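Local coordinates for protein putative surface-anchored fimbrial subunit (Corynebacterium diphtheriae, PDB 3HR6) that forms the pilus shaft as the major pilin, built of tandem Ig-like modules stabilised by isopeptide and disulfide bonds, at residues A[148-162]-A[364-376]. Numbering follows the deposited sequence.
Sequences VKTAVDPDATQPGFS and LSGIHLGTLQLES. With CA (calcium ion), chain B.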
loop_
_atom_site.group_PDB
_atom_site.type_symbol
_atom_site.label_atom_id
_atom_site.label_comp_id
_atom_site.label_asym_id
_atom_site.label_seq_id
_atom_site.Cartn_x
_atom_site.Cartn_y
_atom_site.Cartn_z
ATOM N N VAL A 148 6.938 2.806 -4.367
ATOM C CA VAL A 148 6.446 2.571 -5.722
ATOM C C VAL A 148 6.085 1.086 -5.799
ATOM O O VAL A 148 6.952 0.244 -5.700
ATOM C CB VAL A 148 7.522 2.905 -6.758
ATOM C CG1 VAL A 148 7.039 2.546 -8.170
ATOM C CG2 VAL A 148 7.926 4.377 -6.647
ATOM N N LYS A 149 4.793 0.846 -5.927
ATOM C CA LYS A 149 4.248 -0.477 -6.103
ATOM C C LYS A 149 3.934 -0.733 -7.563
ATOM O O LYS A 149 3.246 0.049 -8.212
ATOM C CB LYS A 149 3.018 -0.688 -5.225
ATOM C CG LYS A 149 2.476 -2.101 -5.315
ATOM C CD LYS A 149 1.362 -2.378 -4.385
ATOM C CE LYS A 149 0.794 -3.787 -4.623
ATOM N NZ LYS A 149 0.003 -4.329 -3.495
ATOM N N THR A 150 4.389 -1.860 -8.066
ATOM C CA THR A 150 4.052 -2.353 -9.385
ATOM C C THR A 150 3.590 -3.800 -9.346
ATOM O O THR A 150 3.817 -4.518 -8.371
ATOM C CB THR A 150 5.233 -2.213 -10.312
ATOM O OG1 THR A 150 6.393 -2.910 -9.780
ATOM C CG2 THR A 150 5.518 -0.725 -10.604
ATOM N N ALA A 151 2.980 -4.220 -10.438
ATOM C CA ALA A 151 2.556 -5.610 -10.654
ATOM C C ALA A 151 3.328 -6.161 -11.834
ATOM O O ALA A 151 3.664 -5.441 -12.767
ATOM C CB ALA A 151 1.069 -5.708 -10.924
ATOM N N VAL A 152 3.668 -7.444 -11.731
ATOM C CA VAL A 152 4.452 -8.160 -12.710
ATOM C C VAL A 152 3.718 -9.488 -12.974
ATOM O O VAL A 152 3.141 -10.054 -12.072
ATOM C CB VAL A 152 5.854 -8.435 -12.142
ATOM C CG1 VAL A 152 6.628 -9.369 -13.014
ATOM C CG2 VAL A 152 6.580 -7.068 -11.961
ATOM N N ASP A 153 3.700 -9.942 -14.225
ATOM C CA ASP A 153 3.204 -11.283 -14.531
ATOM C C ASP A 153 4.372 -12.255 -14.262
ATOM O O ASP A 153 5.425 -12.233 -14.953
ATOM C CB ASP A 153 2.778 -11.391 -15.991
ATOM C CG ASP A 153 2.216 -12.750 -16.325
ATOM O OD1 ASP A 153 2.061 -13.573 -15.388
ATOM O OD2 ASP A 153 1.902 -12.975 -17.521
ATOM N N PRO A 154 4.224 -13.125 -13.253
ATOM C CA PRO A 154 5.356 -14.007 -12.899
ATOM C C PRO A 154 5.521 -15.218 -13.797
ATOM O O PRO A 154 6.528 -15.955 -13.674
ATOM C CB PRO A 154 4.992 -14.478 -11.483
ATOM C CG PRO A 154 3.567 -14.410 -11.433
ATOM C CD PRO A 154 3.143 -13.251 -12.287
ATOM N N ASP A 155 4.543 -15.470 -14.654
ATOM C CA ASP A 155 4.573 -16.601 -15.554
ATOM C C ASP A 155 3.977 -16.165 -16.889
ATOM O O ASP A 155 2.809 -15.814 -16.951
ATOM C CB ASP A 155 3.800 -17.730 -14.925
ATOM C CG ASP A 155 3.891 -19.004 -15.698
ATOM O OD1 ASP A 155 3.255 -19.099 -16.741
ATOM O OD2 ASP A 155 4.593 -19.912 -15.250
ATOM N N ALA A 156 4.813 -16.228 -17.924
ATOM C CA ALA A 156 4.481 -15.777 -19.276
ATOM C C ALA A 156 3.733 -16.809 -20.110
ATOM O O ALA A 156 3.411 -16.530 -21.238
ATOM C CB ALA A 156 5.792 -15.361 -20.025
ATOM N N THR A 157 3.467 -17.995 -19.577
ATOM C CA THR A 157 2.757 -19.015 -20.340
ATOM C C THR A 157 1.422 -18.493 -20.841
ATOM O O THR A 157 1.036 -18.754 -21.959
ATOM C CB THR A 157 2.552 -20.238 -19.515
ATOM O OG1 THR A 157 3.854 -20.686 -19.065
ATOM C CG2 THR A 157 1.937 -21.336 -20.375
ATOM N N GLN A 158 0.732 -17.758 -19.999
ATOM C CA GLN A 158 -0.463 -17.027 -20.438
ATOM C C GLN A 158 -0.324 -15.554 -20.062
ATOM O O GLN A 158 0.013 -15.233 -18.933
ATOM C CB GLN A 158 -1.718 -17.614 -19.806
ATOM C CG GLN A 158 -3.008 -16.850 -20.202
ATOM C CD GLN A 158 -4.263 -17.614 -19.794
ATOM O OE1 GLN A 158 -4.612 -18.625 -20.430
ATOM N NE2 GLN A 158 -4.966 -17.122 -18.773
ATOM N N PRO A 159 -0.631 -14.653 -20.983
ATOM C CA PRO A 159 -0.481 -13.246 -20.606
ATOM C C PRO A 159 -1.295 -12.856 -19.390
ATOM O O PRO A 159 -2.436 -13.264 -19.233
ATOM C CB PRO A 159 -1.010 -12.513 -21.833
ATOM C CG PRO A 159 -0.703 -13.457 -22.931
ATOM C CD PRO A 159 -0.869 -14.829 -22.417
ATOM N N GLY A 160 -0.716 -11.985 -18.568
ATOM C CA GLY A 160 -1.425 -11.471 -17.432
ATOM C C GLY A 160 -1.571 -12.432 -16.299
ATOM O O GLY A 160 -0.907 -13.523 -16.254
ATOM N N PHE A 161 -2.498 -12.078 -15.398
ATOM C CA PHE A 161 -2.793 -12.888 -14.221
ATOM C C PHE A 161 -4.292 -12.955 -14.050
ATOM O O PHE A 161 -4.881 -12.495 -13.077
ATOM C CB PHE A 161 -2.078 -12.406 -12.943
ATOM C CG PHE A 161 -1.835 -10.920 -12.874
ATOM C CD1 PHE A 161 -2.783 -10.059 -12.326
ATOM C CD2 PHE A 161 -0.628 -10.383 -13.313
ATOM C CE1 PHE A 161 -2.537 -8.709 -12.252
ATOM C CE2 PHE A 161 -0.402 -9.034 -13.212
ATOM C CZ PHE A 161 -1.379 -8.196 -12.723
ATOM N N SER A 162 -4.925 -13.591 -15.033
ATOM C CA SER A 162 -6.346 -13.879 -14.939
ATOM C C SER A 162 -6.594 -14.827 -13.734
ATOM O O SER A 162 -5.664 -15.493 -13.202
ATOM C CB SER A 162 -6.789 -14.548 -16.230
ATOM O OG SER A 162 -6.918 -13.645 -17.304
ATOM N N LEU A 364 -17.505 -16.350 -19.087
ATOM C CA LEU A 364 -16.039 -16.419 -19.071
ATOM C C LEU A 364 -15.600 -15.242 -18.183
ATOM O O LEU A 364 -15.555 -14.099 -18.638
ATOM C CB LEU A 364 -15.499 -16.310 -20.479
ATOM C CG LEU A 364 -15.666 -17.552 -21.349
ATOM C CD1 LEU A 364 -17.106 -17.844 -21.639
ATOM C CD2 LEU A 364 -14.924 -17.295 -22.631
ATOM N N SER A 365 -15.358 -15.527 -16.921
ATOM C CA SER A 365 -15.085 -14.499 -15.910
ATOM C C SER A 365 -13.618 -14.454 -15.551
ATOM O O SER A 365 -12.883 -15.424 -15.741
ATOM C CB SER A 365 -15.861 -14.761 -14.604
ATOM O OG SER A 365 -17.242 -15.000 -14.811
ATOM N N GLY A 366 -13.202 -13.330 -14.984
ATOM C CA GLY A 366 -11.865 -13.208 -14.459
ATOM C C GLY A 366 -10.713 -13.069 -15.413
ATOM O O GLY A 366 -9.549 -13.465 -15.126
ATOM N N ILE A 367 -11.006 -12.446 -16.544
ATOM C CA ILE A 367 -10.059 -12.146 -17.555
ATOM C C ILE A 367 -9.299 -10.888 -17.128
ATOM O O ILE A 367 -9.879 -9.796 -17.086
ATOM C CB ILE A 367 -10.714 -11.898 -18.933
ATOM C CG1 ILE A 367 -11.558 -13.113 -19.388
ATOM C CG2 ILE A 367 -9.644 -11.617 -19.925
ATOM C CD1 ILE A 367 -12.594 -12.806 -20.484
ATOM N N HIS A 368 -8.008 -11.038 -16.848
ATOM C CA HIS A 368 -7.170 -9.881 -16.514
ATOM C C HIS A 368 -6.788 -9.196 -17.805
ATOM O O HIS A 368 -6.124 -9.764 -18.675
ATOM C CB HIS A 368 -5.932 -10.323 -15.733
ATOM C CG HIS A 368 -4.903 -9.246 -15.595
ATOM N ND1 HIS A 368 -3.539 -9.452 -15.781
ATOM C CD2 HIS A 368 -5.039 -7.929 -15.302
ATOM C CE1 HIS A 368 -2.894 -8.324 -15.574
ATOM N NE2 HIS A 368 -3.785 -7.370 -15.329
ATOM N N LEU A 369 -7.202 -7.951 -17.964
ATOM C CA LEU A 369 -6.986 -7.214 -19.186
ATOM C C LEU A 369 -5.712 -6.387 -19.222
ATOM O O LEU A 369 -5.073 -6.266 -20.243
ATOM C CB LEU A 369 -8.183 -6.298 -19.397
ATOM C CG LEU A 369 -9.494 -7.007 -19.582
ATOM C CD1 LEU A 369 -10.591 -5.967 -19.570
ATOM C CD2 LEU A 369 -9.540 -7.741 -20.915
ATOM N N GLY A 370 -5.346 -5.838 -18.065
ATOM C CA GLY A 370 -4.194 -4.959 -17.985
ATOM C C GLY A 370 -4.110 -4.293 -16.636
ATOM O O GLY A 370 -4.954 -4.552 -15.780
ATOM N N THR A 371 -3.113 -3.420 -16.478
ATOM C CA THR A 371 -2.780 -2.842 -15.178
ATOM C C THR A 371 -2.390 -1.372 -15.308
ATOM O O THR A 371 -1.663 -0.958 -16.213
ATOM C CB THR A 371 -1.647 -3.615 -14.509
ATOM O OG1 THR A 371 -2.060 -4.964 -14.370
ATOM C CG2 THR A 371 -1.363 -3.032 -13.125
ATOM N N LEU A 372 -2.905 -0.587 -14.375
ATOM C CA LEU A 372 -2.593 0.839 -14.210
ATOM C C LEU A 372 -1.668 0.914 -12.992
ATOM O O LEU A 372 -1.989 0.412 -11.901
ATOM C CB LEU A 372 -3.871 1.627 -13.938
ATOM C CG LEU A 372 -3.694 3.123 -13.759
ATOM C CD1 LEU A 372 -3.291 3.795 -15.097
ATOM C CD2 LEU A 372 -4.981 3.783 -13.197
ATOM N N GLN A 373 -0.479 1.442 -13.231
ATOM C CA GLN A 373 0.530 1.593 -12.200
ATOM C C GLN A 373 1.462 2.745 -12.558
ATOM O O GLN A 373 1.499 3.208 -13.710
ATOM C CB GLN A 373 1.329 0.298 -12.072
ATOM C CG GLN A 373 1.942 -0.151 -13.388
ATOM C CD GLN A 373 2.335 -1.603 -13.390
ATOM O OE1 GLN A 373 2.747 -2.151 -12.371
ATOM N NE2 GLN A 373 2.251 -2.230 -14.560
ATOM N N LEU A 374 2.276 3.141 -11.583
ATOM C CA LEU A 374 3.202 4.221 -11.756
ATOM C C LEU A 374 4.413 3.792 -12.573
ATOM O O LEU A 374 5.004 2.744 -12.341
ATOM C CB LEU A 374 3.622 4.701 -10.364
ATOM C CG LEU A 374 4.119 6.093 -10.194
ATOM C CD1 LEU A 374 3.043 7.082 -10.591
ATOM C CD2 LEU A 374 4.529 6.236 -8.733
ATOM N N GLU A 375 4.779 4.604 -13.559
ATOM C CA GLU A 375 5.995 4.389 -14.316
ATOM C C GLU A 375 6.583 5.758 -14.522
ATOM O O GLU A 375 5.892 6.652 -15.032
ATOM C CB GLU A 375 5.692 3.693 -15.628
ATOM C CG GLU A 375 4.992 2.383 -15.411
ATOM C CD GLU A 375 4.783 1.577 -16.663
ATOM O OE1 GLU A 375 5.162 2.055 -17.770
ATOM O OE2 GLU A 375 4.260 0.448 -16.501
ATOM N N SER A 376 7.822 5.942 -14.054
ATOM C CA SER A 376 8.473 7.257 -14.045
ATOM C C SER A 376 7.555 8.334 -13.457
ATOM O O SER A 376 7.350 9.403 -14.040
ATOM C CB SER A 376 8.909 7.613 -15.448
ATOM O OG SER A 376 9.678 6.558 -16.029
HETATM CA CA CA B . 0.680 -15.164 -16.636
HETATM O O HOH W 1 1.869 2.108 -8.871
HETATM O O HOH W 2 2.245 -4.885 -14.902
HETATM O O HOH W 3 0.895 -17.707 -17.190
HETATM O O HOH W 4 -4.898 -12.252 -18.389
HETATM O O HOH W 5 0.824 -15.871 -14.102
#
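The imidazole of His-368 lies against the ring of Phe-161 in a face-to-face stack, with centroids 3.8 Å apart and planes inclined by only 18°. His-368 CE1 sits over the centre of the phenyl ring, whereas Phe-161 CE1 falls toward the rim of the imidazole, so the two rings are offset. His-368 ND1 accepts from Phe-161 N at 2.9 Å, an almost straight bond (166°) whose donor is tilted somewhat out of the ring plane. His-368 NE2, paired with Thr-371 OG1 at 3.1 Å, fixes the other side of the imidazole; Thr-371 OG1 is also bonded to Ser-304. His-368 CB points toward 148-162, and with CG anti to the backbone N (chi1 169°) the ring extends far enough to lie over Phe-161. Next to Phe-161, Ser-162 OG accepts from His-368 N at 2.9 Å.

The contact probably joins two successive Ig-like modules: strand 148-152 is outermost in its five-stranded sheet, while 361-375 pairs with 302-315 in another. The loop after 148-152 wraps a calcium ion bound by Asp-153, Asp-155, Gln-158, Gly-160 and Glu-165, and leads from Gly-160 directly into the stack.

Farther along, the strand axes stay 6.5 Å apart at their closest, and a side chain bridges them. In the conformer described, Gln-373 OE1 accepts from Ala-151 N at 2.8 Å, the donor slightly off the carbonyl plane, while NE2 reaches Ala-151 O through a water. Thr-150 crosses this amide arm at about a right angle, its CB 3.2 Å from Gln-373 OE1. Another water joins Lys-149 O to Leu-374 N; the same lysine's side chain leads away, its NZ hydrogen-bonded to Asp-191 and covalently linked to Asn-271 CG, an isopeptide bond.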